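Local coordinates for protein DTDP-4-dehydrorhamnose reductase, rfbD ortholog (Clostridium acetobutylicum, PDB 1VL0) that probably catalyses the reduction of dTDP-6-deoxy-L-lyxo-4-hexulose to dTDP-L-rhamnose, and binds NADH in a Rossmann-type nucleotide-binding fold, at residues A[21-33]-A[195-207]. Sequence-based numbering, arbitrary orientation.
Sequences NGQLGREIQKQLK and TSTVDLARVVLKV. With NAI (1,4-dihydronicotinamide adenine dinucleotide), chain D.
Ala201 and Gln31 interlock as knobs into holes where helices 23-32 and 197-207 cross at -62°, their axes 9.0 Å apart. The Ala201 methyl sits among Leu24, Glu27, Ile28 and Gln31; Gln31 enters the hole formed by Val198, Ala201, Arg202 and Leu205. Apolar contacts run along the seam: Leu24 CD2 meets Leu200 CD2 at 3.7 Å, the side chains roughly perpendicular, and Leu32 CD2 reaches Leu205 CD2 at 3.8 Å. The direct polar link is the Gln31 amide, carried across by an extended chain. Its NE2 donates to Val198 O (2.9 Å, 154°), in the carbonyl plane on a lone pair, although that oxygen already accepts from Arg202 N. NE2 also donates to the anti lone pair of Glu27 OE2 (3.0 Å), fixing the amide's rotation. Glu27 CG lies against Thr197 O; a turn about CB-CG (chi2 61°) brings the carboxylate against Val198 CG2. A water adds a bridged link, Gln23 O to Thr197 OG1. Where helix 23-32 starts, Gln23 N and Leu24 N donate to NADH phosphate oxygens O2A and O1N, as in Rossmann-type dinucleotide sites. Beneath the pair lies the central sheet: Ile28 and Leu32 rest on strand 13-18, Leu200 on strand 155-164.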
ATOM      1  N   ASN A  21     -13.390  13.470  24.162  1.00 37.82           N
ATOM      2  CA  ASN A  21     -14.315  13.154  25.236  1.00 38.79           C
ATOM      3  C   ASN A  21     -14.585  11.647  25.424  1.00 37.94           C
ATOM      4  O   ASN A  21     -15.198  11.248  26.424  1.00 38.89           O
ATOM      5  CB  ASN A  21     -15.658  13.895  25.026  1.00 39.51           C
ATOM      6  CG  ASN A  21     -16.530  13.855  26.260  1.00 40.53           C
ATOM      7  OD1 ASN A  21     -16.117  14.240  27.353  1.00 38.93           O
ATOM      8  ND2 ASN A  21     -17.721  13.326  26.102  1.00 37.11           N
ATOM      9  N   GLY A  22     -14.154  10.826  24.485  1.00 36.60           N
ATOM     10  CA  GLY A  22     -14.361   9.366  24.557  1.00 35.96           C
ATOM     11  C   GLY A  22     -13.487   8.723  25.620  1.00 35.91           C
ATOM     12  O   GLY A  22     -12.683   9.400  26.272  1.00 35.12           O
ATOM     13  N   GLN A  23     -13.599   7.403  25.774  1.00 35.93           N
ATOM     14  CA  GLN A  23     -12.808   6.691  26.788  1.00 34.90           C
ATOM     15  C   GLN A  23     -11.305   6.923  26.672  1.00 34.08           C
ATOM     16  O   GLN A  23     -10.657   7.277  27.641  1.00 34.84           O
ATOM     17  CB  GLN A  23     -13.071   5.182  26.721  1.00 35.09           C
ATOM     18  CG  GLN A  23     -14.462   4.829  26.973  1.00 37.04           C
ATOM     19  CD  GLN A  23     -14.624   3.372  27.251  1.00 38.88           C
ATOM     20  OE1 GLN A  23     -14.984   3.002  28.365  1.00 40.06           O
ATOM     21  NE2 GLN A  23     -14.320   2.526  26.261  1.00 37.00           N
ATOM     22  N   LEU A  24     -10.735   6.667  25.496  1.00 34.85           N
ATOM     23  CA  LEU A  24      -9.300   6.827  25.330  1.00 33.15           C
ATOM     24  C   LEU A  24      -8.894   8.297  25.326  1.00 34.59           C
ATOM     25  O   LEU A  24      -7.884   8.667  25.921  1.00 33.40           O
ATOM     26  CB  LEU A  24      -8.846   6.166  24.054  1.00 35.19           C
ATOM     27  CG  LEU A  24      -7.354   6.269  23.764  1.00 38.42           C
ATOM     28  CD1 LEU A  24      -6.564   5.561  24.879  1.00 38.46           C
ATOM     29  CD2 LEU A  24      -7.076   5.658  22.389  1.00 41.04           C
ATOM     30  N   GLY A  25      -9.685   9.134  24.666  1.00 33.86           N
ATOM     31  CA  GLY A  25      -9.394  10.557  24.598  1.00 35.76           C
ATOM     32  C   GLY A  25      -9.208  11.146  25.991  1.00 36.05           C
ATOM     33  O   GLY A  25      -8.256  11.861  26.247  1.00 40.21           O
ATOM     34  N   ARG A  26     -10.107  10.793  26.902  1.00 38.02           N
ATOM     35  CA  ARG A  26     -10.003  11.213  28.309  1.00 38.88           C
ATOM     36  C   ARG A  26      -8.757  10.685  29.003  1.00 37.41           C
ATOM     37  O   ARG A  26      -8.116  11.413  29.741  1.00 37.75           O
ATOM     38  CB  ARG A  26     -11.229  10.785  29.102  1.00 36.08           C
ATOM     39  CG  ARG A  26     -12.448  11.582  28.780  1.00 37.74           C
ATOM     40  CD  ARG A  26     -13.688  11.050  29.438  1.00 42.39           C
ATOM     41  NE  ARG A  26     -14.830  11.915  29.234  1.00 41.08           N
ATOM     42  CZ  ARG A  26     -15.613  12.388  30.184  1.00 45.59           C
ATOM     43  NH1 ARG A  26     -15.394  12.094  31.450  1.00 45.74           N
ATOM     44  NH2 ARG A  26     -16.615  13.195  29.872  1.00 44.81           N
ATOM     45  N   GLU A  27      -8.408   9.424  28.773  1.00 37.59           N
ATOM     46  CA  GLU A  27      -7.249   8.874  29.412  1.00 36.34           C
ATOM     47  C   GLU A  27      -5.946   9.515  28.929  1.00 38.72           C
ATOM     48  O   GLU A  27      -5.029   9.772  29.728  1.00 36.39           O
ATOM     49  CB  GLU A  27      -7.237   7.378  29.303  1.00 37.53           C
ATOM     50  CG  GLU A  27      -6.089   6.699  30.054  1.00 38.62           C
ATOM     51  CD  GLU A  27      -6.040   6.926  31.580  1.00 43.33           C
ATOM     52  OE1 GLU A  27      -7.077   7.230  32.254  1.00 48.46           O
ATOM     53  OE2 GLU A  27      -4.932   6.782  32.150  1.00 42.37           O
ATOM     54  N   ILE A  28      -5.866   9.825  27.635  1.00 37.12           N
ATOM     55  CA  ILE A  28      -4.681  10.448  27.098  1.00 36.56           C
ATOM     56  C   ILE A  28      -4.527  11.845  27.690  1.00 38.30           C
ATOM     57  O   ILE A  28      -3.430  12.247  28.079  1.00 37.78           O
ATOM     58  CB  ILE A  28      -4.777  10.499  25.585  1.00 39.18           C
ATOM     59  CG1 ILE A  28      -4.612   9.078  25.018  1.00 35.66           C
ATOM     60  CG2 ILE A  28      -3.702  11.412  25.007  1.00 39.95           C
ATOM     61  CD1 ILE A  28      -4.687   8.960  23.508  1.00 41.26           C
ATOM     62  N   GLN A  29      -5.628  12.583  27.759  1.00 37.42           N
ATOM     63  CA  GLN A  29      -5.578  13.913  28.386  1.00 37.88           C
ATOM     64  C   GLN A  29      -5.033  13.793  29.814  1.00 38.91           C
ATOM     65  O   GLN A  29      -4.171  14.553  30.211  1.00 39.66           O
ATOM     66  CB  GLN A  29      -6.961  14.546  28.406  1.00 36.47           C
ATOM     67  CG  GLN A  29      -7.390  14.975  27.068  1.00 35.50           C
ATOM     68  CD  GLN A  29      -8.707  15.684  27.066  1.00 39.55           C
ATOM     69  OE1 GLN A  29      -9.750  15.095  26.729  1.00 39.84           O
ATOM     70  NE2 GLN A  29      -8.679  16.940  27.433  1.00 37.90           N
ATOM     71  N   LYS A  30      -5.516  12.784  30.545  1.00 39.99           N
ATOM     72  CA  LYS A  30      -5.127  12.569  31.925  1.00 42.01           C
ATOM     73  C   LYS A  30      -3.641  12.209  32.059  1.00 42.45           C
ATOM     74  O   LYS A  30      -2.945  12.777  32.905  1.00 43.97           O
ATOM     75  CB  LYS A  30      -6.005  11.494  32.531  1.00 41.27           C
ATOM     76  CG  LYS A  30      -5.706  11.125  33.959  1.00 44.73           C
ATOM     77  CD  LYS A  30      -6.878  10.312  34.499  1.00 48.78           C
ATOM     78  CE  LYS A  30      -6.505   9.474  35.704  1.00 56.42           C
ATOM     79  NZ  LYS A  30      -7.706   8.686  36.143  1.00 56.65           N
ATOM     80  N   GLN A  31      -3.136  11.339  31.193  1.00 41.04           N
ATOM     81  CA  GLN A  31      -1.721  10.978  31.225  1.00 38.80           C
ATOM     82  C   GLN A  31      -0.796  12.093  30.726  1.00 41.09           C
ATOM     83  O   GLN A  31       0.402  12.081  31.012  1.00 43.24           O
ATOM     84  CB  GLN A  31      -1.482   9.685  30.450  1.00 37.22           C
ATOM     85  CG  GLN A  31      -2.071   8.424  31.140  1.00 39.23           C
ATOM     86  CD  GLN A  31      -1.688   7.133  30.473  1.00 33.78           C
ATOM     87  OE1 GLN A  31      -0.740   7.110  29.695  1.00 38.97           O
ATOM     88  NE2 GLN A  31      -2.415   6.041  30.756  1.00 38.46           N
ATOM     89  N   LEU A  32      -1.334  13.062  29.993  1.00 42.90           N
ATOM     90  CA  LEU A  32      -0.542  14.184  29.520  1.00 43.82           C
ATOM     91  C   LEU A  32      -0.574  15.401  30.453  1.00 46.30           C
ATOM     92  O   LEU A  32       0.168  16.337  30.260  1.00 46.51           O
ATOM     93  CB  LEU A  32      -1.006  14.603  28.114  1.00 43.69           C
ATOM     94  CG  LEU A  32      -0.617  13.695  26.952  1.00 42.81           C
ATOM     95  CD1 LEU A  32      -1.272  14.161  25.681  1.00 42.65           C
ATOM     96  CD2 LEU A  32       0.885  13.571  26.768  1.00 45.41           C
ATOM     97  N   LYS A  33      -1.456  15.406  31.443  1.00 50.56           N
ATOM     98  CA  LYS A  33      -1.492  16.495  32.403  1.00 54.63           C
ATOM     99  C   LYS A  33      -0.124  16.672  33.095  1.00 56.60           C
ATOM    100  O   LYS A  33       0.498  15.729  33.564  1.00 56.36           O
ATOM    101  CB  LYS A  33      -2.601  16.295  33.444  1.00 54.88           C
ATOM    102  CG  LYS A  33      -3.840  17.153  33.217  1.00 60.11           C
ATOM    103  N   THR A 195      -9.167  -4.767  27.701  1.00 34.66           N
ATOM    104  CA  THR A 195      -8.105  -3.807  27.633  1.00 33.34           C
ATOM    105  C   THR A 195      -8.511  -2.517  28.250  1.00 33.14           C
ATOM    106  O   THR A 195      -9.592  -2.008  27.967  1.00 32.73           O
ATOM    107  CB  THR A 195      -7.665  -3.587  26.157  1.00 33.46           C
ATOM    108  OG1 THR A 195      -7.173  -4.834  25.651  1.00 38.70           O
ATOM    109  CG2 THR A 195      -6.472  -2.613  26.046  1.00 33.71           C
ATOM    110  N   SER A 196      -7.668  -2.051  29.168  1.00 33.24           N
ATOM    111  CA  SER A 196      -7.919  -0.784  29.885  1.00 32.73           C
ATOM    112  C   SER A 196      -7.368   0.324  29.042  1.00 32.55           C
ATOM    113  O   SER A 196      -6.328   0.156  28.462  1.00 33.60           O
ATOM    114  CB  SER A 196      -7.199  -0.761  31.269  1.00 31.53           C
ATOM    115  OG  SER A 196      -7.404   0.510  31.917  1.00 33.55           O
ATOM    116  N   THR A 197      -8.001   1.499  29.044  1.00 35.84           N
ATOM    117  CA  THR A 197      -7.438   2.667  28.361  1.00 34.01           C
ATOM    118  C   THR A 197      -6.133   3.134  28.969  1.00 34.59           C
ATOM    119  O   THR A 197      -5.358   3.870  28.351  1.00 33.59           O
ATOM    120  CB  THR A 197      -8.415   3.862  28.375  1.00 35.21           C
ATOM    121  OG1 THR A 197      -8.916   4.088  29.716  1.00 35.28           O
ATOM    122  CG2 THR A 197      -9.626   3.566  27.530  1.00 36.65           C
ATOM    123  N   VAL A 198      -5.884   2.771  30.210  1.00 36.38           N
ATOM    124  CA  VAL A 198      -4.659   3.210  30.870  1.00 34.36           C
ATOM    125  C   VAL A 198      -3.483   2.614  30.133  1.00 34.45           C
ATOM    126  O   VAL A 198      -2.503   3.288  29.897  1.00 35.02           O
ATOM    127  CB  VAL A 198      -4.615   2.740  32.353  1.00 35.11           C
ATOM    128  CG1 VAL A 198      -3.212   2.963  32.985  1.00 35.25           C
ATOM    129  CG2 VAL A 198      -5.717   3.457  33.143  1.00 39.26           C
ATOM    130  N   ASP A 199      -3.568   1.312  29.838  1.00 32.74           N
ATOM    131  CA  ASP A 199      -2.480   0.612  29.131  1.00 33.44           C
ATOM    132  C   ASP A 199      -2.365   1.050  27.660  1.00 33.31           C
ATOM    133  O   ASP A 199      -1.273   1.123  27.131  1.00 34.63           O
ATOM    134  CB  ASP A 199      -2.743  -0.897  29.169  1.00 35.83           C
ATOM    135  CG  ASP A 199      -2.683  -1.433  30.571  1.00 43.50           C
ATOM    136  OD1 ASP A 199      -3.730  -1.309  31.251  1.00 40.38           O
ATOM    137  OD2 ASP A 199      -1.614  -1.910  31.072  1.00 38.98           O
ATOM    138  N   LEU A 200      -3.517   1.269  27.010  1.00 32.01           N
ATOM    139  CA  LEU A 200      -3.556   1.690  25.635  1.00 31.60           C
ATOM    140  C   LEU A 200      -2.920   3.060  25.497  1.00 33.38           C
ATOM    141  O   LEU A 200      -2.107   3.290  24.624  1.00 34.18           O
ATOM    142  CB  LEU A 200      -5.002   1.697  25.102  1.00 31.21           C
ATOM    143  CG  LEU A 200      -5.158   2.193  23.634  1.00 32.43           C
ATOM    144  CD1 LEU A 200      -4.292   1.428  22.618  1.00 37.05           C
ATOM    145  CD2 LEU A 200      -6.646   2.118  23.294  1.00 33.55           C
ATOM    146  N   ALA A 201      -3.275   3.955  26.395  1.00 33.63           N
ATOM    147  CA  ALA A 201      -2.747   5.315  26.356  1.00 34.54           C
ATOM    148  C   ALA A 201      -1.239   5.400  26.607  1.00 33.84           C
ATOM    149  O   ALA A 201      -0.549   6.212  26.019  1.00 36.97           O
ATOM    150  CB  ALA A 201      -3.495   6.154  27.363  1.00 36.35           C
ATOM    151  N   ARG A 202      -0.735   4.577  27.513  1.00 35.23           N
ATOM    152  CA  ARG A 202       0.682   4.479  27.760  1.00 36.18           C
ATOM    153  C   ARG A 202       1.393   4.035  26.510  1.00 33.38           C
ATOM    154  O   ARG A 202       2.466   4.507  26.186  1.00 32.09           O
ATOM    155  CB  ARG A 202       0.980   3.478  28.892  1.00 37.79           C
ATOM    156  CG  ARG A 202       0.746   3.990  30.275  1.00 41.31           C
ATOM    157  CD  ARG A 202       0.920   2.921  31.326  1.00 45.94           C
ATOM    158  NE  ARG A 202       0.531   3.345  32.690  1.00 50.94           N
ATOM    159  CZ  ARG A 202       0.435   2.500  33.738  1.00 55.50           C
ATOM    160  NH1 ARG A 202       0.693   1.190  33.602  1.00 46.17           N
ATOM    161  NH2 ARG A 202       0.085   2.959  34.920  1.00 56.48           N
ATOM    162  N   VAL A 203       0.835   3.049  25.815  1.00 33.33           N
ATOM    163  CA  VAL A 203       1.462   2.572  24.598  1.00 31.96           C
ATOM    164  C   VAL A 203       1.460   3.655  23.498  1.00 33.50           C
ATOM    165  O   VAL A 203       2.495   3.925  22.872  1.00 32.54           O
ATOM    166  CB  VAL A 203       0.781   1.292  24.098  1.00 35.41           C
ATOM    167  CG1 VAL A 203       1.137   1.031  22.640  1.00 35.91           C
ATOM    168  CG2 VAL A 203       1.245   0.112  24.994  1.00 33.28           C
ATOM    169  N   VAL A 204       0.308   4.287  23.303  1.00 35.56           N
ATOM    170  CA  VAL A 204       0.174   5.353  22.331  1.00 34.42           C
ATOM    171  C   VAL A 204       1.230   6.380  22.582  1.00 34.51           C
ATOM    172  O   VAL A 204       1.909   6.790  21.634  1.00 36.73           O
ATOM    173  CB  VAL A 204      -1.190   5.992  22.337  1.00 33.27           C
ATOM    174  CG1 VAL A 204      -1.195   7.341  21.580  1.00 33.49           C
ATOM    175  CG2 VAL A 204      -2.166   5.062  21.686  1.00 35.40           C
ATOM    176  N   LEU A 205       1.376   6.819  23.820  1.00 34.52           N
ATOM    177  CA  LEU A 205       2.333   7.917  24.102  1.00 34.85           C
ATOM    178  C   LEU A 205       3.784   7.453  24.059  1.00 35.48           C
ATOM    179  O   LEU A 205       4.691   8.257  23.782  1.00 34.91           O
ATOM    180  CB  LEU A 205       2.015   8.543  25.437  1.00 36.69           C
ATOM    181  CG  LEU A 205       0.628   9.215  25.535  1.00 39.87           C
ATOM    182  CD1 LEU A 205       0.306   9.573  26.998  1.00 44.98           C
ATOM    183  CD2 LEU A 205       0.522  10.425  24.658  1.00 38.04           C
ATOM    184  N   LYS A 206       4.019   6.180  24.366  1.00 35.73           N
ATOM    185  CA  LYS A 206       5.347   5.559  24.222  1.00 37.99           C
ATOM    186  C   LYS A 206       5.859   5.554  22.752  1.00 35.76           C
ATOM    187  O   LYS A 206       6.986   5.976  22.473  1.00 34.56           O
ATOM    188  CB  LYS A 206       5.290   4.104  24.722  1.00 40.39           C
ATOM    189  CG  LYS A 206       6.583   3.252  24.599  1.00 40.18           C
ATOM    190  CD  LYS A 206       6.254   1.703  24.854  1.00 48.67           C
ATOM    191  CE  LYS A 206       7.481   0.720  24.695  1.00 50.65           C
ATOM    192  NZ  LYS A 206       8.709   1.314  25.426  1.00 45.44           N
ATOM    193  N   VAL A 207       5.064   5.019  21.831  1.00 33.29           N
ATOM    194  CA  VAL A 207       5.504   4.942  20.438  1.00 33.43           C
ATOM    195  C   VAL A 207       5.738   6.326  19.848  1.00 29.71           C
ATOM    196  O   VAL A 207       6.664   6.509  19.075  1.00 31.13           O
ATOM    197  CB  VAL A 207       4.610   4.091  19.529  1.00 32.06           C
ATOM    198  CG1 VAL A 207       4.605   2.628  20.031  1.00 33.75           C
ATOM    199  CG2 VAL A 207       3.195   4.627  19.434  1.00 33.74           C
TER
HETATM  200  PA  NAI D 300     -15.733   6.391  22.481  0.50 41.38           P
HETATM  201  O1A NAI D 300     -16.964   5.892  21.777  0.50 39.89           O
HETATM  202  O2A NAI D 300     -15.788   6.263  23.983  0.50 22.07           O
HETATM  203  O5B NAI D 300     -15.469   7.880  21.942  0.50 38.92           O
HETATM  204  C5B NAI D 300     -15.434   8.073  20.541  0.50 34.22           C
HETATM  205  C4B NAI D 300     -15.614   9.545  20.191  0.50 23.79           C
HETATM  206  O4B NAI D 300     -15.949   9.669  18.810  0.50 22.31           O
HETATM  207  C3B NAI D 300     -16.751  10.262  20.916  0.50 31.62           C
HETATM  208  O3B NAI D 300     -16.237  11.245  21.795  0.50 33.56           O
HETATM  209  C2B NAI D 300     -17.552  10.870  19.755  0.50 32.58           C
HETATM  210  O2B NAI D 300     -18.259  12.064  20.062  0.50 40.42           O
HETATM  211  C1B NAI D 300     -16.433  10.995  18.715  0.50 29.17           C
HETATM  212  N9A NAI D 300     -16.789  11.409  17.345  0.50 25.84           N
HETATM  213  C8A NAI D 300     -17.807  10.884  16.600  0.50 30.37           C
HETATM  214  N7A NAI D 300     -17.844  11.531  15.418  0.50 32.83           N
HETATM  215  C5A NAI D 300     -16.885  12.484  15.382  0.50 33.36           C
HETATM  216  C6A NAI D 300     -16.522  13.410  14.402  0.50 24.76           C
HETATM  217  N6A NAI D 300     -17.176  13.483  13.253  0.50 22.53           N
HETATM  218  N1A NAI D 300     -15.478  14.272  14.645  0.50 27.32           N
HETATM  219  C2A NAI D 300     -14.786  14.205  15.859  0.50 31.71           C
HETATM  220  N3A NAI D 300     -15.158  13.317  16.837  0.50 24.65           N
HETATM  221  C4A NAI D 300     -16.195  12.437  16.605  0.50 36.36           C
HETATM  222  O3  NAI D 300     -14.465   5.637  21.851  0.50 40.14           O
HETATM  223  PN  NAI D 300     -13.408   4.683  22.621  0.50 39.16           P
HETATM  224  O1N NAI D 300     -12.326   5.482  23.227  0.50 20.82           O
HETATM  225  O2N NAI D 300     -14.167   3.610  23.303  0.50 29.88           O
HETATM  226  O5D NAI D 300     -12.651   4.098  21.316  0.50 42.09           O
HETATM  227  C5D NAI D 300     -11.401   4.663  20.943  0.50 37.26           C
HETATM  228  C4D NAI D 300     -10.879   3.955  19.720  0.50 41.95           C
HETATM  229  O4D NAI D 300     -10.720   2.540  19.957  0.50 37.93           O
HETATM  230  C3D NAI D 300     -11.801   4.116  18.512  0.50 41.45           C
HETATM  231  O3D NAI D 300     -10.958   4.522  17.471  0.50 37.29           O
HETATM  232  C2D NAI D 300     -12.399   2.731  18.267  0.50 39.39           C
HETATM  233  O2D NAI D 300     -12.699   2.371  16.922  0.50 22.87           O
HETATM  234  C1D NAI D 300     -11.288   1.846  18.845  0.50 43.27           C
HETATM  235  N1N NAI D 300     -11.760   0.552  19.333  0.50 39.67           N
HETATM  236  C2N NAI D 300     -12.501   0.509  20.493  0.50 38.61           C
HETATM  237  C3N NAI D 300     -12.919  -0.738  20.956  0.50 45.79           C
HETATM  238  C7N NAI D 300     -14.000  -0.831  21.991  0.50 50.89           C
HETATM  239  O7N NAI D 300     -14.166  -2.063  22.639  0.50 35.62           O
HETATM  240  N7N NAI D 300     -14.766   0.231  22.273  0.50 56.31           N
HETATM  241  C4N NAI D 300     -12.577  -1.900  20.250  0.50 44.32           C
HETATM  242  C5N NAI D 300     -11.827  -1.838  19.076  0.50 26.17           C
HETATM  243  C6N NAI D 300     -11.432  -0.577  18.642  0.50 37.81           C
HETATM  244  O   HOH W   1     -10.624   6.190  29.987  1.00 30.68           O